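Local coordinates for protein endo-1,4-b-d-mannanase (Trichoderma reesei, PDB 1QNR) that probably hydrolyses internal beta-1,4-linked mannosidic bonds of mannan, as an endo-mannanase of glycoside hydrolase family 5, at residues 36-41 against 92-97; 98-103 against 156-161; 118-123 against 132-137; 125-130 against 138-143. All coordinates share one frame; numbering follows the deposited sequence.

Contact 1 of 4, residues 36-41 against 92-97; sequences ADVDST and LDYVVQ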
loop_
_atom_site.group_PDB
_atom_site.type_symbol
_atom_site.label_atom_id
_atom_site.label_comp_id
_atom_site.label_asym_id
_atom_site.label_seq_id
_atom_site.Cartn_x
_atom_site.Cartn_y
_atom_site.Cartn_z
ATOM N N ALA A 36 -17.445 14.177 6.936
ATOM C CA ALA A 36 -16.706 15.251 7.574
ATOM C C ALA A 36 -15.370 14.729 8.119
ATOM O O ALA A 36 -14.438 15.501 8.178
ATOM C CB ALA A 36 -17.488 15.933 8.720
ATOM N N ASP A 37 -15.328 13.442 8.530
ATOM C CA ASP A 37 -14.101 12.871 9.077
ATOM C C ASP A 37 -13.078 12.532 7.992
ATOM O O ASP A 37 -11.864 12.705 8.191
ATOM C CB ASP A 37 -14.445 11.632 9.910
ATOM C CG ASP A 37 -15.333 11.925 11.128
ATOM O OD1 ASP A 37 -15.462 13.095 11.527
ATOM O OD2 ASP A 37 -15.900 10.903 11.627
ATOM N N VAL A 38 -13.516 12.153 6.790
ATOM C CA VAL A 38 -12.572 12.023 5.660
ATOM C C VAL A 38 -12.065 13.417 5.288
ATOM O O VAL A 38 -10.812 13.616 5.119
ATOM C CB VAL A 38 -13.290 11.410 4.422
ATOM C CG1 VAL A 38 -12.365 11.413 3.194
ATOM C CG2 VAL A 38 -13.796 10.000 4.731
ATOM N N ASP A 39 -12.924 14.454 5.260
ATOM C CA ASP A 39 -12.471 15.784 4.806
ATOM C C ASP A 39 -11.508 16.405 5.813
ATOM O O ASP A 39 -10.474 16.970 5.412
ATOM C CB ASP A 39 -13.693 16.694 4.585
ATOM C CG ASP A 39 -14.430 16.215 3.285
ATOM O OD1 ASP A 39 -13.898 15.725 2.276
ATOM O OD2 ASP A 39 -15.597 16.372 3.277
ATOM N N SER A 40 -11.742 16.239 7.156
ATOM C CA SER A 40 -10.770 16.863 8.064
ATOM C C SER A 40 -9.423 16.154 8.009
ATOM O O SER A 40 -8.368 16.799 8.041
ATOM C CB SER A 40 -11.315 16.961 9.508
ATOM O OG SER A 40 -11.684 15.699 10.041
ATOM N N THR A 41 -9.418 14.832 7.897
ATOM C CA THR A 41 -8.160 14.075 7.849
ATOM C C THR A 41 -7.370 14.429 6.574
ATOM O O THR A 41 -6.149 14.705 6.621
ATOM C CB THR A 41 -8.487 12.567 7.878
ATOM O OG1 THR A 41 -9.227 12.270 9.105
ATOM C CG2 THR A 41 -7.198 11.712 7.873
ATOM N N LEU A 92 -15.630 4.045 -0.012
ATOM C CA LEU A 92 -14.397 4.322 -0.818
ATOM C C LEU A 92 -14.649 5.357 -1.931
ATOM O O LEU A 92 -13.709 6.183 -2.170
ATOM C CB LEU A 92 -13.922 2.988 -1.428
ATOM C CG LEU A 92 -12.550 3.016 -2.139
ATOM C CD1 LEU A 92 -11.406 3.437 -1.211
ATOM C CD2 LEU A 92 -12.253 1.610 -2.717
ATOM N N ASP A 93 -15.884 5.445 -2.446
ATOM C CA ASP A 93 -16.103 6.494 -3.473
ATOM C C ASP A 93 -15.859 7.885 -2.864
ATOM O O ASP A 93 -15.330 8.806 -3.518
ATOM C CB ASP A 93 -17.558 6.479 -3.982
ATOM C CG ASP A 93 -17.958 5.279 -4.797
ATOM O OD1 ASP A 93 -17.088 4.526 -5.284
ATOM O OD2 ASP A 93 -19.202 5.132 -5.022
ATOM N N TYR A 94 -16.279 8.115 -1.602
ATOM C CA TYR A 94 -16.080 9.425 -0.973
ATOM C C TYR A 94 -14.607 9.750 -0.756
ATOM O O TYR A 94 -14.142 10.881 -0.824
ATOM C CB TYR A 94 -16.961 9.615 0.301
ATOM C CG TYR A 94 -16.934 11.114 0.680
ATOM C CD1 TYR A 94 -17.715 12.036 -0.040
ATOM C CD2 TYR A 94 -16.069 11.621 1.638
ATOM C CE1 TYR A 94 -17.657 13.399 0.234
ATOM C CE2 TYR A 94 -16.008 12.980 1.905
ATOM C CZ TYR A 94 -16.798 13.859 1.207
ATOM O OH TYR A 94 -16.789 15.232 1.491
ATOM N N VAL A 95 -13.814 8.687 -0.364
ATOM C CA VAL A 95 -12.366 8.871 -0.232
ATOM C C VAL A 95 -11.747 9.328 -1.533
ATOM O O VAL A 95 -10.910 10.246 -1.528
ATOM C CB VAL A 95 -11.731 7.532 0.294
ATOM C CG1 VAL A 95 -10.197 7.640 0.311
ATOM C CG2 VAL A 95 -12.228 7.241 1.691
ATOM N N VAL A 96 -12.137 8.695 -2.648
ATOM C CA VAL A 96 -11.596 9.178 -3.947
ATOM C C VAL A 96 -12.112 10.595 -4.286
ATOM O O VAL A 96 -11.285 11.416 -4.729
ATOM C CB VAL A 96 -12.007 8.200 -5.061
ATOM C CG1 VAL A 96 -11.575 8.693 -6.443
ATOM C CG2 VAL A 96 -11.428 6.805 -4.776
ATOM N N GLN A 97 -13.366 10.925 -3.972
ATOM C CA GLN A 97 -13.915 12.280 -4.173
ATOM C C GLN A 97 -13.102 13.300 -3.385
ATOM O O GLN A 97 -12.727 14.370 -3.902
ATOM C CB GLN A 97 -15.430 12.299 -3.783
ATOM C CG GLN A 97 -16.003 13.723 -3.919
ATOM C CD GLN A 97 -17.381 13.975 -3.399
ATOM O OE1 GLN A 97 -17.781 15.183 -3.115
ATOM N NE2 GLN A 97 -18.233 13.007 -3.258
#
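Tyr94 reaches across from one outer helix to Val38 and Asp39 of another, joining helices 35-47 and 90-102 in the alpha-helical layer of the (beta/alpha)8 (TIM) barrel of this family. These helices follow barrel strands 21-25 and 52-54, which pair in parallel; their segments run the same general way, 10.0 Å apart at closest axis approach and 33° from parallel. From CB, the tyrosine's CG stands anti to the backbone N (chi1 -167°), which sends the ring out toward helix 35-47. CD2 then meets the Val38 side chain, its nearest atom being CB at 3.9 Å; the valine carbon lies at the ring's edge, close to its plane, and Val38 and Tyr94 lie alongside one another, pointing opposite ways. Further out, Tyr94 CE2 passes 3.5 Å from Asp39 OD1. The tip, Tyr94 OH, donates to Asp39 OD2 over 2.4 Å, a hydrogen bond so short that its exact length is doubtful. Ring and carboxylate planes stand 64° apart. Next to Tyr94 on the same helix, Val95 approaches Val38 more loosely, CG2 to CG2 at 4.4 Å. The ring of His35 also stacks with Tyr94. The carboxylate is shared: while OD2 takes the phenol, Asp39 OD1 is hydrogen-bonded to Ser98 OG one turn further along helix 90-102.

Contact 2 of 4, residues 98-103 against 156-161; sequences SAEQHN and ANSTAI. With NAG (2-acetamido-2-deoxy-beta-D-glucopyranose), chain G.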
loop_
_atom_site.group_PDB
_atom_site.type_symbol
_atom_site.label_atom_id
_atom_site.label_comp_id
_atom_site.label_asym_id
_atom_site.label_seq_id
_atom_site.Cartn_x
_atom_site.Cartn_y
_atom_site.Cartn_z
ATOM N N SER A 98 -12.794 12.999 -2.104
ATOM C CA SER A 98 -12.023 13.925 -1.226
ATOM C C SER A 98 -10.596 14.058 -1.694
ATOM O O SER A 98 -9.948 15.140 -1.630
ATOM C CB SER A 98 -12.143 13.390 0.236
ATOM O OG SER A 98 -11.498 14.341 1.104
ATOM N N ALA A 99 -9.972 12.945 -2.184
ATOM C CA ALA A 99 -8.586 13.051 -2.732
ATOM C C ALA A 99 -8.596 13.980 -3.948
ATOM O O ALA A 99 -7.686 14.835 -4.106
ATOM C CB ALA A 99 -8.083 11.642 -3.123
ATOM N N GLU A 100 -9.601 13.854 -4.843
ATOM C CA GLU A 100 -9.670 14.786 -5.986
ATOM C C GLU A 100 -9.784 16.246 -5.499
ATOM O O GLU A 100 -9.085 17.137 -6.065
ATOM C CB GLU A 100 -10.908 14.442 -6.836
ATOM C CG GLU A 100 -10.820 13.084 -7.568
ATOM C CD GLU A 100 -12.075 12.729 -8.331
ATOM O OE1 GLU A 100 -13.163 13.284 -8.105
ATOM O OE2 GLU A 100 -11.964 11.796 -9.163
ATOM N N GLN A 101 -10.578 16.517 -4.480
ATOM C CA GLN A 101 -10.763 17.897 -4.008
ATOM C C GLN A 101 -9.532 18.452 -3.332
ATOM O O GLN A 101 -9.269 19.679 -3.413
ATOM C CB GLN A 101 -11.942 17.903 -3.006
ATOM C CG GLN A 101 -12.228 19.200 -2.240
ATOM C CD GLN A 101 -13.321 18.953 -1.172
ATOM O OE1 GLN A 101 -14.330 18.263 -1.509
ATOM N NE2 GLN A 101 -12.948 19.481 -0.035
ATOM N N HIS A 102 -8.772 17.621 -2.599
ATOM C CA HIS A 102 -7.607 18.035 -1.823
ATOM C C HIS A 102 -6.310 17.875 -2.607
ATOM O O HIS A 102 -5.223 18.072 -2.027
ATOM C CB HIS A 102 -7.540 17.331 -0.441
ATOM C CG HIS A 102 -8.610 17.722 0.549
ATOM N ND1 HIS A 102 -9.774 17.021 0.694
ATOM C CD2 HIS A 102 -8.682 18.798 1.444
ATOM C CE1 HIS A 102 -10.552 17.615 1.636
ATOM N NE2 HIS A 102 -9.890 18.637 2.043
ATOM N N ASN A 103 -6.353 17.467 -3.857
ATOM C CA ASN A 103 -5.179 17.294 -4.704
ATOM C C ASN A 103 -4.220 16.237 -4.129
ATOM O O ASN A 103 -2.987 16.462 -4.114
ATOM C CB ASN A 103 -4.491 18.684 -4.934
ATOM C CG ASN A 103 -5.446 19.734 -5.534
ATOM O OD1 ASN A 103 -5.980 19.456 -6.608
ATOM N ND2 ASN A 103 -5.659 20.830 -4.813
ATOM N N ALA A 156 -11.216 4.094 -12.894
ATOM C CA ALA A 156 -10.229 3.976 -13.989
ATOM C C ALA A 156 -9.901 5.292 -14.665
ATOM O O ALA A 156 -8.754 5.475 -15.164
ATOM C CB ALA A 156 -10.677 2.934 -15.060
ATOM N N ASN A 157 -10.834 6.294 -14.715
ATOM C CA ASN A 157 -10.554 7.547 -15.368
ATOM C C ASN A 157 -10.385 8.738 -14.415
ATOM O O ASN A 157 -10.301 9.929 -14.835
ATOM C CB ASN A 157 -11.654 7.911 -16.395
ATOM C CG ASN A 157 -11.808 6.815 -17.415
ATOM O OD1 ASN A 157 -12.379 5.702 -17.279
ATOM N ND2 ASN A 157 -11.234 7.090 -18.623
ATOM N N SER A 158 -10.250 8.420 -13.127
ATOM C CA SER A 158 -9.976 9.454 -12.126
ATOM C C SER A 158 -8.483 9.796 -12.069
ATOM O O SER A 158 -7.633 8.862 -11.987
ATOM C CB SER A 158 -10.433 8.962 -10.695
ATOM O OG SER A 158 -9.967 9.983 -9.717
ATOM N N THR A 159 -8.082 11.065 -11.982
ATOM C CA THR A 159 -6.679 11.425 -11.839
ATOM C C THR A 159 -6.194 11.328 -10.364
ATOM O O THR A 159 -4.992 11.483 -10.159
ATOM C CB THR A 159 -6.388 12.840 -12.377
ATOM O OG1 THR A 159 -7.248 13.755 -11.730
ATOM C CG2 THR A 159 -6.648 12.915 -13.902
ATOM N N ALA A 160 -7.057 10.921 -9.437
ATOM C CA ALA A 160 -6.582 10.774 -8.040
ATOM C C ALA A 160 -5.959 9.440 -7.753
ATOM O O ALA A 160 -5.497 9.294 -6.614
ATOM C CB ALA A 160 -7.788 11.037 -7.100
ATOM N N ILE A 161 -5.925 8.452 -8.625
ATOM C CA ILE A 161 -5.235 7.179 -8.347
ATOM C C ILE A 161 -3.763 7.245 -8.662
ATOM O O ILE A 161 -3.362 7.528 -9.821
ATOM C CB ILE A 161 -5.910 6.039 -9.115
ATOM C CG1 ILE A 161 -7.443 6.025 -8.912
ATOM C CG2 ILE A 161 -5.267 4.675 -8.752
ATOM C CD1 ILE A 161 -7.888 5.844 -7.449
HETATM C C1 NAG G . -11.183 6.108 -19.901
HETATM C C2 NAG G . -11.505 6.875 -21.175
HETATM C C3 NAG G . -11.347 5.834 -22.284
HETATM C C4 NAG G . -9.937 5.198 -22.256
HETATM C C5 NAG G . -9.666 4.540 -20.872
HETATM C C6 NAG G . -8.248 3.991 -20.753
HETATM C C7 NAG G . -13.269 8.576 -21.404
HETATM C C8 NAG G . -14.744 8.813 -21.418
HETATM N N2 NAG G . -12.930 7.301 -21.038
HETATM O O3 NAG G . -11.530 6.526 -23.538
HETATM O O4 NAG G . -9.891 4.125 -23.264
HETATM O O5 NAG G . -9.826 5.585 -19.895
HETATM O O6 NAG G . -8.168 3.182 -19.517
HETATM O O7 NAG G . -12.436 9.355 -21.752
#
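Glu100 stretches from its helix until its carboxylate lies beside the hydroxyl of Ser158. Ser158 OG donates to the anti lone pair of Glu100 OE2 at 2.8 Å. The glutamate chain is extended beyond CG (chi2 177°), and its CG rests on Ala160 CB at 3.7 Å; one turn surface thus meets both the aliphatic and the charged part. Beside them Ala99 CB touches Ala160 CB at 4.0 Å, methyl against methyl. Ser158 also begins a type I turn to Ile161, where its OG accepts from Ala160 N at 3.1 Å, an ST turn just ahead of barrel strand 161-165. With an alanine at Ser158, Glu100 OE2 would probably lose this donor and Ala160 N its side-chain acceptor. Next to the turn, Asn157 ND2 carries an N-linked NAG, with Thr159 completing the Asn-Ser-Thr sequon. Because one hydroxyl both donates and accepts, it ties the helix's carboxylate to the turn's backbone.

Contact 3 of 4, residues 118-123 against 132-137; sequences GGINAY and TTWYTN. With NAG (2-acetamido-2-deoxy-beta-D-glucopyranose), chain F.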
loop_
_atom_site.group_PDB
_atom_site.type_symbol
_atom_site.label_atom_id
_atom_site.label_comp_id
_atom_site.label_asym_id
_atom_site.label_seq_id
_atom_site.Cartn_x
_atom_site.Cartn_y
_atom_site.Cartn_z
ATOM N N GLY A 118 -10.411 -9.607 6.671
ATOM C CA GLY A 118 -10.672 -10.834 5.897
ATOM C C GLY A 118 -9.443 -11.492 5.331
ATOM O O GLY A 118 -8.988 -12.561 5.761
ATOM N N GLY A 119 -8.849 -10.887 4.286
ATOM C CA GLY A 119 -7.598 -11.350 3.705
ATOM C C GLY A 119 -7.773 -12.637 2.895
ATOM O O GLY A 119 -8.874 -13.195 2.693
ATOM N N ILE A 120 -6.594 -13.228 2.558
ATOM C CA ILE A 120 -6.468 -14.534 1.905
ATOM C C ILE A 120 -7.290 -15.531 2.758
ATOM O O ILE A 120 -7.949 -16.424 2.174
ATOM C CB ILE A 120 -4.991 -14.966 1.747
ATOM C CG1 ILE A 120 -4.418 -14.153 0.552
ATOM C CG2 ILE A 120 -4.882 -16.502 1.517
ATOM C CD1 ILE A 120 -2.923 -14.373 0.247
ATOM N N ASN A 121 -7.222 -15.469 4.097
ATOM C CA ASN A 121 -7.969 -16.426 4.950
ATOM C C ASN A 121 -9.455 -16.399 4.688
ATOM O O ASN A 121 -10.103 -17.492 4.705
ATOM C CB ASN A 121 -7.677 -16.143 6.449
ATOM C CG ASN A 121 -8.384 -17.135 7.374
ATOM O OD1 ASN A 121 -9.286 -16.784 8.154
ATOM N ND2 ASN A 121 -7.859 -18.320 7.296
ATOM N N ALA A 122 -10.084 -15.260 4.377
ATOM C CA ALA A 122 -11.533 -15.237 4.075
ATOM C C ALA A 122 -11.768 -15.985 2.756
ATOM O O ALA A 122 -12.831 -16.667 2.593
ATOM C CB ALA A 122 -12.012 -13.787 3.996
ATOM N N TYR A 123 -10.894 -15.898 1.732
ATOM C CA TYR A 123 -11.018 -16.727 0.520
ATOM C C TYR A 123 -10.831 -18.193 0.849
ATOM O O TYR A 123 -11.610 -19.023 0.284
ATOM C CB TYR A 123 -9.998 -16.217 -0.502
ATOM C CG TYR A 123 -10.256 -14.920 -1.208
ATOM C CD1 TYR A 123 -9.899 -13.706 -0.607
ATOM C CD2 TYR A 123 -10.858 -14.857 -2.497
ATOM C CE1 TYR A 123 -10.131 -12.483 -1.239
ATOM C CE2 TYR A 123 -11.096 -13.653 -3.154
ATOM C CZ TYR A 123 -10.691 -12.478 -2.520
ATOM O OH TYR A 123 -10.922 -11.281 -3.188
ATOM N N THR A 132 -1.155 -20.895 0.910
ATOM C CA THR A 132 -0.182 -20.960 -0.191
ATOM C C THR A 132 -0.792 -21.503 -1.507
ATOM O O THR A 132 -0.362 -21.038 -2.600
ATOM C CB THR A 132 1.105 -21.698 0.228
ATOM O OG1 THR A 132 0.721 -23.029 0.647
ATOM C CG2 THR A 132 1.803 -20.989 1.434
ATOM N N THR A 133 -1.814 -22.324 -1.411
ATOM C CA THR A 133 -2.484 -22.757 -2.668
ATOM C C THR A 133 -3.448 -21.682 -3.162
ATOM O O THR A 133 -3.924 -21.785 -4.326
ATOM C CB THR A 133 -3.251 -24.086 -2.525
ATOM O OG1 THR A 133 -4.348 -23.945 -1.653
ATOM C CG2 THR A 133 -2.291 -25.170 -1.980
ATOM N N TRP A 134 -3.732 -20.615 -2.400
ATOM C CA TRP A 134 -4.645 -19.542 -2.814
ATOM C C TRP A 134 -4.310 -18.991 -4.191
ATOM O O TRP A 134 -5.213 -18.749 -5.047
ATOM C CB TRP A 134 -4.596 -18.376 -1.779
ATOM C CG TRP A 134 -5.521 -17.204 -2.167
ATOM C CD1 TRP A 134 -6.831 -17.077 -1.882
ATOM C CD2 TRP A 134 -5.131 -15.958 -2.791
ATOM N NE1 TRP A 134 -7.367 -15.880 -2.419
ATOM C CE2 TRP A 134 -6.306 -15.168 -2.910
ATOM C CE3 TRP A 134 -3.912 -15.468 -3.274
ATOM C CZ2 TRP A 134 -6.279 -13.909 -3.543
ATOM C CZ3 TRP A 134 -3.907 -14.178 -3.843
ATOM C CH2 TRP A 134 -5.064 -13.401 -3.961
ATOM N N TYR A 135 -3.015 -18.806 -4.473
ATOM C CA TYR A 135 -2.540 -18.210 -5.725
ATOM C C TYR A 135 -2.973 -18.995 -6.966
ATOM O O TYR A 135 -3.028 -18.366 -8.060
ATOM C CB TYR A 135 -0.995 -18.073 -5.716
ATOM C CG TYR A 135 -0.542 -17.039 -4.655
ATOM C CD1 TYR A 135 -0.576 -15.668 -4.880
ATOM C CD2 TYR A 135 -0.117 -17.499 -3.388
ATOM C CE1 TYR A 135 -0.230 -14.752 -3.878
ATOM C CE2 TYR A 135 0.254 -16.592 -2.374
ATOM C CZ TYR A 135 0.196 -15.223 -2.650
ATOM O OH TYR A 135 0.521 -14.278 -1.672
ATOM N N THR A 136 -3.212 -20.314 -6.825
ATOM C CA THR A 136 -3.590 -21.120 -8.012
ATOM C C THR A 136 -4.924 -21.788 -7.780
ATOM O O THR A 136 -5.278 -22.774 -8.514
ATOM C CB THR A 136 -2.496 -22.209 -8.242
ATOM O OG1 THR A 136 -2.219 -23.001 -7.078
ATOM C CG2 THR A 136 -1.219 -21.564 -8.722
ATOM N N ASN A 137 -5.739 -21.348 -6.817
ATOM C CA ASN A 137 -7.102 -21.871 -6.552
ATOM C C ASN A 137 -8.078 -21.220 -7.544
ATOM O O ASN A 137 -8.273 -19.986 -7.490
ATOM C CB ASN A 137 -7.460 -21.597 -5.081
ATOM C CG ASN A 137 -8.834 -22.018 -4.627
ATOM O OD1 ASN A 137 -9.818 -21.838 -5.379
ATOM N ND2 ASN A 137 -8.940 -22.513 -3.397
HETATM C C1 NAG F . -0.897 -26.389 1.911
HETATM C C2 NAG F . 0.069 -27.079 2.854
HETATM C C3 NAG F . 1.187 -27.579 1.967
HETATM C C4 NAG F . 0.510 -28.504 0.936
HETATM C C5 NAG F . -0.493 -27.705 0.044
HETATM C C6 NAG F . -1.126 -28.623 -0.992
HETATM C C7 NAG F . 0.301 -26.381 5.232
HETATM C C8 NAG F . 0.849 -25.350 6.151
HETATM N N2 NAG F . 0.410 -26.097 3.902
HETATM O O3 NAG F . 2.058 -28.355 2.804
HETATM O O4 NAG F . 1.459 -29.125 0.064
HETATM O O5 NAG F . -1.497 -27.241 0.942
HETATM O O6 NAG F . -1.795 -29.679 -0.367
HETATM O O7 NAG F . -0.184 -27.366 5.620
#
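Trp134 is used twice: an edge is turned to the face of Tyr123, while Ile120 packs over one face of the indole. The contact folds the short helix 119-127, which lies between barrel strand 105-109 of the TIM barrel and helix 138-155, back onto the 3-10 turn at 134-135 that precedes helix 138-155. The aromatic pair is an offset edge-to-face stack, planes 76° apart and the tyrosine and five-membered ring centroids 5.0 Å apart. Trp134 CG stands anti to the backbone N (chi1 179°), carrying the indole across to helix 119-127. There Ile120 CG1 makes a CH-pi contact, 4.0 Å from the centroid of the Trp134 six-membered ring, and Ile120 CG2 packs on Trp134 CB at 3.8 Å. Helix 138-155 adds Tyr144, edge-to-face with the same indole. Tyr135 OH, hydrogen-bonded to the backbone of Arg171, lies 3.9 Å from Ile120 CD1. At the indole's leading corner, Trp134 NE1 comes within 3.3 Å of Tyr123 CG.

Contact 4 of 4, residues 125-130 against 138-143; sequences NAFGGN and TAAQTQ. With NAG (2-acetamido-2-deoxy-beta-D-glucopyranose), chain F.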
loop_
_atom_site.group_PDB
_atom_site.type_symbol
_atom_site.label_atom_id
_atom_site.label_comp_id
_atom_site.label_asym_id
_atom_site.label_seq_id
_atom_site.Cartn_x
_atom_site.Cartn_y
_atom_site.Cartn_z
ATOM N N ASN A 125 -11.588 -19.777 3.591
ATOM C CA ASN A 125 -12.833 -20.266 4.250
ATOM C C ASN A 125 -13.931 -20.564 3.203
ATOM O O ASN A 125 -14.717 -21.527 3.415
ATOM C CB ASN A 125 -13.381 -19.178 5.217
ATOM C CG ASN A 125 -12.596 -19.033 6.500
ATOM O OD1 ASN A 125 -11.838 -19.943 6.886
ATOM N ND2 ASN A 125 -12.751 -17.888 7.171
ATOM N N ALA A 126 -14.034 -19.769 2.127
ATOM C CA ALA A 126 -15.083 -19.966 1.150
ATOM C C ALA A 126 -14.710 -21.003 0.090
ATOM O O ALA A 126 -15.615 -21.721 -0.380
ATOM C CB ALA A 126 -15.361 -18.662 0.381
ATOM N N PHE A 127 -13.463 -21.049 -0.380
ATOM C CA PHE A 127 -13.059 -21.817 -1.563
ATOM C C PHE A 127 -12.078 -22.905 -1.248
ATOM O O PHE A 127 -11.611 -23.561 -2.236
ATOM C CB PHE A 127 -12.481 -20.801 -2.603
ATOM C CG PHE A 127 -13.444 -19.666 -2.929
ATOM C CD1 PHE A 127 -14.722 -19.885 -3.400
ATOM C CD2 PHE A 127 -13.029 -18.343 -2.700
ATOM C CE1 PHE A 127 -15.587 -18.847 -3.698
ATOM C CE2 PHE A 127 -13.899 -17.305 -2.946
ATOM C CZ PHE A 127 -15.174 -17.551 -3.429
ATOM N N GLY A 128 -11.762 -23.177 0.016
ATOM C CA GLY A 128 -10.868 -24.300 0.315
ATOM C C GLY A 128 -9.400 -24.118 0.098
ATOM O O GLY A 128 -8.930 -22.962 -0.067
ATOM N N GLY A 129 -8.663 -25.240 0.145
ATOM C CA GLY A 129 -7.182 -25.093 0.055
ATOM C C GLY A 129 -6.608 -24.443 1.338
ATOM O O GLY A 129 -7.112 -24.520 2.473
ATOM N N ASN A 130 -5.450 -23.753 1.081
ATOM C CA ASN A 130 -4.814 -23.029 2.201
ATOM C C ASN A 130 -4.157 -21.744 1.722
ATOM O O ASN A 130 -4.316 -21.347 0.564
ATOM C CB ASN A 130 -3.878 -23.988 3.006
ATOM C CG ASN A 130 -2.735 -24.360 2.129
ATOM O OD1 ASN A 130 -2.223 -23.808 1.212
ATOM N ND2 ASN A 130 -2.102 -25.567 2.476
ATOM N N THR A 138 -8.623 -22.032 -8.514
ATOM C CA THR A 138 -9.409 -21.366 -9.565
ATOM C C THR A 138 -10.642 -20.596 -9.062
ATOM O O THR A 138 -10.886 -19.477 -9.531
ATOM C CB THR A 138 -9.899 -22.434 -10.613
ATOM O OG1 THR A 138 -8.699 -23.153 -11.089
ATOM C CG2 THR A 138 -10.639 -21.732 -11.730
ATOM N N ALA A 139 -11.430 -21.156 -8.134
ATOM C CA ALA A 139 -12.606 -20.413 -7.645
ATOM C C ALA A 139 -12.162 -19.167 -6.886
ATOM O O ALA A 139 -12.807 -18.099 -7.033
ATOM C CB ALA A 139 -13.416 -21.330 -6.739
ATOM N N ALA A 140 -11.088 -19.251 -6.085
ATOM C CA ALA A 140 -10.659 -18.020 -5.331
ATOM C C ALA A 140 -10.146 -16.966 -6.303
ATOM O O ALA A 140 -10.490 -15.755 -6.109
ATOM C CB ALA A 140 -9.549 -18.401 -4.324
ATOM N N GLN A 141 -9.335 -17.355 -7.302
ATOM C CA GLN A 141 -8.792 -16.332 -8.231
ATOM C C GLN A 141 -9.893 -15.760 -9.127
ATOM O O GLN A 141 -9.814 -14.575 -9.463
ATOM C CB GLN A 141 -7.656 -16.969 -9.076
ATOM C CG GLN A 141 -6.380 -17.244 -8.256
ATOM C CD GLN A 141 -5.843 -15.979 -7.563
ATOM O OE1 GLN A 141 -5.649 -14.937 -8.210
ATOM N NE2 GLN A 141 -5.623 -16.105 -6.241
ATOM N N THR A 142 -10.922 -16.588 -9.500
ATOM C CA THR A 142 -12.020 -16.062 -10.292
ATOM C C THR A 142 -12.790 -14.986 -9.541
ATOM O O THR A 142 -13.094 -13.885 -10.066
ATOM C CB THR A 142 -12.983 -17.211 -10.693
ATOM O OG1 THR A 142 -12.202 -18.045 -11.590
ATOM C CG2 THR A 142 -14.188 -16.694 -11.482
ATOM N N GLN A 143 -13.069 -15.178 -8.240
ATOM C CA GLN A 143 -13.716 -14.138 -7.433
ATOM C C GLN A 143 -12.802 -12.957 -7.150
ATOM O O GLN A 143 -13.294 -11.792 -7.273
ATOM C CB GLN A 143 -14.311 -14.734 -6.125
ATOM C CG GLN A 143 -15.179 -13.739 -5.377
ATOM C CD GLN A 143 -16.407 -13.261 -6.117
ATOM O OE1 GLN A 143 -17.021 -14.028 -6.894
ATOM N NE2 GLN A 143 -16.859 -12.008 -5.937
HETATM C C1 NAG F . -0.897 -26.389 1.911
HETATM C C2 NAG F . 0.069 -27.079 2.854
HETATM C C3 NAG F . 1.187 -27.579 1.967
HETATM C C4 NAG F . 0.510 -28.504 0.936
HETATM C C5 NAG F . -0.493 -27.705 0.044
HETATM C C6 NAG F . -1.126 -28.623 -0.992
HETATM C C7 NAG F . 0.301 -26.381 5.232
HETATM C C8 NAG F . 0.849 -25.350 6.151
HETATM N N2 NAG F . 0.410 -26.097 3.902
HETATM O O3 NAG F . 2.058 -28.355 2.804
HETATM O O4 NAG F . 1.459 -29.125 0.064
HETATM O O5 NAG F . -1.497 -27.241 0.942
HETATM O O6 NAG F . -1.795 -29.679 -0.367
HETATM O O7 NAG F . -0.184 -27.366 5.620
#
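Thr138 O is gripped by two donors of Thr142, backbone N at 2.9 Å and OG1 at 2.8 Å, coming from opposite faces of its carbonyl plane; this first turn of helix 138-155 offers Ala139 and Ala140 to the ring of Phe127. The phenylalanine closes helix 119-127, and its ring is enclosed on both faces: Ala126 CB lies 3.7 Å above one, over its centre, and the carbonyl of Ala139 covers the opposite one. With CG anti to the carbonyl carbon (chi1 -55°), the ring reaches across to the neighbouring helix. Phe127 CD1 touches Ala139 CB at 3.9 Å, CD2 sits 3.6 Å from Ala140 CA, and CZ ends near Gln143 CB at 4.0 Å. Only the CB end of Gln143 joins in; its chain bends at chi2, and NE2 goes to Gln73. Asn137, the N-cap of helix 138-155, binds Ala140 N through OD1 and Phe127 O through ND2. Replacing Phe127 with an alanine would probably open a gap beside Ala139 and Ala140, taking away the apolar contact between the two helix ends. After Gly128 and Gly129, Asn130 ND2 bears an N-linked NAG, Thr132 completing the sequon. The contact across the two segments is thus apolar, an aromatic ring on the small side chains of a helix's first turn, while Asn137 supplies polar links alongside.

Contacts 1 and 2 share helix 90-102: contact 1 fixes it to helix 35-47, contact 2 to the turn entering strand 161-165. They touch each other: contact 1 lies between two helices of the outer layer, contact 2 between a helix and a turn, and each is closed by a carboxylate-hydroxyl bond beside apolar packing. Contacts 3 and 4, with centres 6 Å apart, both use helix 119-127, their segments alternating along the chain. They lie about 30 Å or more, centre to centre, from contacts 1 and 2, and hold by aromatic and apolar packing across their segments. Contact 3 is buried, whereas contact 4 is partly buried. Contacts 2 and 4 each include a glycosylated asparagine.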